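Local coordinates for protein trehalose-6-phosphate phosphatase (Candida albicans, PDB 5DXI) that is a trehalose-phosphatase of the HAD clan, here holding a magnesium ion, beryllium trifluoride and a glycan in the cleft between its two sheets, at residues E174-K179 against D234-D239. Residues are numbered along the deposited sequence; the frame is centred on the assembly and turned at random.
With GLC (alpha-D-glucopyranose), chain C.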
loop_
_atom_site.group_PDB
_atom_site.type_symbol
_atom_site.label_atom_id
_atom_site.label_comp_id
_atom_site.label_asym_id
_atom_site.label_seq_id
_atom_site.Cartn_x
_atom_site.Cartn_y
_atom_site.Cartn_z
ATOM N N GLU A 174 -16.092 -0.146 2.117
ATOM C CA GLU A 174 -15.590 0.284 0.828
ATOM C C GLU A 174 -15.510 -0.921 -0.094
ATOM O O GLU A 174 -15.006 -1.962 0.308
ATOM C CB GLU A 174 -14.214 0.920 0.961
ATOM C CG GLU A 174 -13.721 1.545 -0.338
ATOM C CD GLU A 174 -14.538 2.767 -0.726
ATOM O OE1 GLU A 174 -15.006 3.478 0.193
ATOM O OE2 GLU A 174 -14.719 3.004 -1.941
ATOM N N VAL A 175 -16.016 -0.787 -1.315
ATOM C CA VAL A 175 -15.906 -1.865 -2.306
ATOM C C VAL A 175 -14.818 -1.507 -3.318
ATOM O O VAL A 175 -15.018 -0.641 -4.175
ATOM C CB VAL A 175 -17.250 -2.133 -3.048
ATOM C CG1 VAL A 175 -17.089 -3.256 -4.061
ATOM C CG2 VAL A 175 -18.359 -2.482 -2.058
ATOM N N MET A 176 -13.671 -2.170 -3.212
ATOM C CA MET A 176 -12.493 -1.788 -3.982
ATOM C C MET A 176 -12.258 -2.725 -5.156
ATOM O O MET A 176 -12.100 -3.918 -4.959
ATOM C CB MET A 176 -11.236 -1.811 -3.106
ATOM C CG MET A 176 -11.037 -0.636 -2.176
ATOM S SD MET A 176 -9.386 -0.677 -1.418
ATOM C CE MET A 176 -9.475 -2.175 -0.444
ATOM N N ALA A 177 -12.236 -2.188 -6.371
ATOM C CA ALA A 177 -11.794 -2.983 -7.510
ATOM C C ALA A 177 -10.265 -2.978 -7.482
ATOM O O ALA A 177 -9.640 -1.923 -7.574
ATOM C CB ALA A 177 -12.332 -2.420 -8.828
ATOM N N GLY A 178 -9.665 -4.154 -7.383
ATOM C CA GLY A 178 -8.217 -4.273 -7.402
ATOM C C GLY A 178 -7.820 -5.062 -8.636
ATOM O O GLY A 178 -8.682 -5.449 -9.419
ATOM N N LYS A 179 -6.524 -5.265 -8.838
ATOM C CA LYS A 179 -6.066 -6.037 -9.984
ATOM C C LYS A 179 -6.662 -7.440 -9.955
ATOM O O LYS A 179 -6.319 -8.257 -9.103
ATOM C CB LYS A 179 -4.538 -6.076 -10.009
ATOM C CG LYS A 179 -3.916 -4.730 -10.432
ATOM C CD LYS A 179 -2.399 -4.797 -10.386
ATOM C CE LYS A 179 -1.750 -3.509 -10.899
ATOM N NZ LYS A 179 -0.269 -3.600 -10.718
ATOM N N ASP A 234 -1.853 -0.209 -6.942
ATOM C CA ASP A 234 -3.273 -0.506 -7.114
ATOM C C ASP A 234 -4.151 0.539 -6.440
ATOM O O ASP A 234 -3.654 1.506 -5.861
ATOM C CB ASP A 234 -3.599 -1.906 -6.584
ATOM C CG ASP A 234 -4.701 -2.593 -7.377
ATOM O OD1 ASP A 234 -5.369 -1.923 -8.192
ATOM O OD2 ASP A 234 -4.911 -3.811 -7.171
ATOM N N LEU A 235 -5.458 0.364 -6.570
ATOM C CA LEU A 235 -6.404 1.362 -6.118
ATOM C C LEU A 235 -6.262 1.643 -4.624
ATOM O O LEU A 235 -6.283 2.797 -4.197
ATOM C CB LEU A 235 -7.827 0.911 -6.446
ATOM C CG LEU A 235 -8.940 1.824 -5.926
ATOM C CD1 LEU A 235 -8.781 3.244 -6.452
ATOM C CD2 LEU A 235 -10.313 1.243 -6.293
ATOM N N THR A 236 -6.088 0.587 -3.835
ATOM C CA THR A 236 -5.852 0.745 -2.410
ATOM C C THR A 236 -4.720 1.731 -2.091
ATOM O O THR A 236 -4.795 2.466 -1.106
ATOM C CB THR A 236 -5.547 -0.608 -1.740
ATOM O OG1 THR A 236 -5.448 -0.399 -0.335
ATOM C CG2 THR A 236 -4.220 -1.238 -2.277
ATOM N N ASP A 237 -3.698 1.774 -2.942
ATOM C CA ASP A 237 -2.526 2.616 -2.708
ATOM C C ASP A 237 -2.769 4.090 -3.022
ATOM O O ASP A 237 -2.031 4.962 -2.566
ATOM C CB ASP A 237 -1.379 2.089 -3.533
ATOM C CG ASP A 237 -1.164 0.619 -3.280
ATOM O OD1 ASP A 237 -1.240 -0.175 -4.235
ATOM O OD2 ASP A 237 -0.972 0.267 -2.095
ATOM N N GLU A 238 -3.789 4.363 -3.825
ATOM C CA GLU A 238 -4.207 5.750 -4.057
ATOM C C GLU A 238 -4.568 6.444 -2.729
ATOM O O GLU A 238 -4.461 7.678 -2.604
ATOM C CB GLU A 238 -5.389 5.786 -5.022
ATOM C CG GLU A 238 -5.022 5.349 -6.457
ATOM C CD GLU A 238 -3.983 6.256 -7.095
ATOM O OE1 GLU A 238 -4.174 7.507 -7.087
ATOM O OE2 GLU A 238 -2.967 5.720 -7.590
ATOM N N ASP A 239 -5.022 5.661 -1.753
ATOM C CA ASP A 239 -5.273 6.201 -0.409
ATOM C C ASP A 239 -3.979 6.705 0.232
ATOM O O ASP A 239 -3.964 7.746 0.887
ATOM C CB ASP A 239 -5.939 5.146 0.484
ATOM C CG ASP A 239 -7.331 4.790 0.003
ATOM O OD1 ASP A 239 -7.911 5.608 -0.744
ATOM O OD2 ASP A 239 -7.853 3.726 0.373
HETATM C C1 GLC C . -2.729 -9.377 -5.606
HETATM C C2 GLC C . -3.554 -9.376 -6.875
HETATM C C3 GLC C . -3.859 -10.805 -7.305
HETATM C C4 GLC C . -2.559 -11.577 -7.511
HETATM C C5 GLC C . -1.758 -11.535 -6.211
HETATM C C6 GLC C . -0.392 -12.197 -6.339
HETATM O O2 GLC C . -4.783 -8.680 -6.686
HETATM O O3 GLC C . -4.631 -10.765 -8.509
HETATM O O4 GLC C . -2.837 -12.943 -7.829
HETATM O O5 GLC C . -1.548 -10.167 -5.818
HETATM O O6 GLC C . 0.431 -11.384 -7.197
#
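Across the cleft of this HAD-type phosphatase, the end of strand 173-178, outermost in the smaller antiparallel sheet, meets the start of helix 235-253, which follows a strand of the large mixed sheet; Lys-179 and Asp-234 make the main link. The backbone N of Lys-179 gives its hydrogen to OD2 of Asp-234 at 2.7 Å, a nearly straight bond (164°) that enters on the syn lone pair, the side of OD1. That other oxygen turns back to its own helix and takes a weak bond from Leu-235 N at 2.8 Å, so one carboxylate spans the gap. Gly-178 CA passes 3.3 Å from the same OD2 of Asp-234. The lysine side chain runs past the carboxylate in the opposite direction, CG 3.5 Å from OD2, and because it is extended beyond CG (chi2 178°) it carries NZ away to a salt bridge with Asp-233, a magnesium ligand; NZ stays 5.8 Å from Asp-234 OD2. Earlier in the strand, Ala-177 O has CD2 of Leu-235 against it at 3.5 Å. Met-176, its chain bent at chi3 (-64°), brings SD over to Thr-236, 3.9 Å from CB, while the threonine hydroxyl OG1 is hydrogen-bonded to His-90 and the side chain lies about 4 Å from the beryllium trifluoride. Asp-237 OD1 takes the N-H of both Asp-233 and Asp-234, the latter through its anti lone pair, and its OD2 pairs with Lys-191. Lys-179 O accepts hydrogen bonds from O2 and O3 of the glucose. Lys-179 thus holds the glucose by its carbonyl, Asp-234 by its N-H and Asp-233 by its ammonium, so the strand end links the glycan pocket to the metal site.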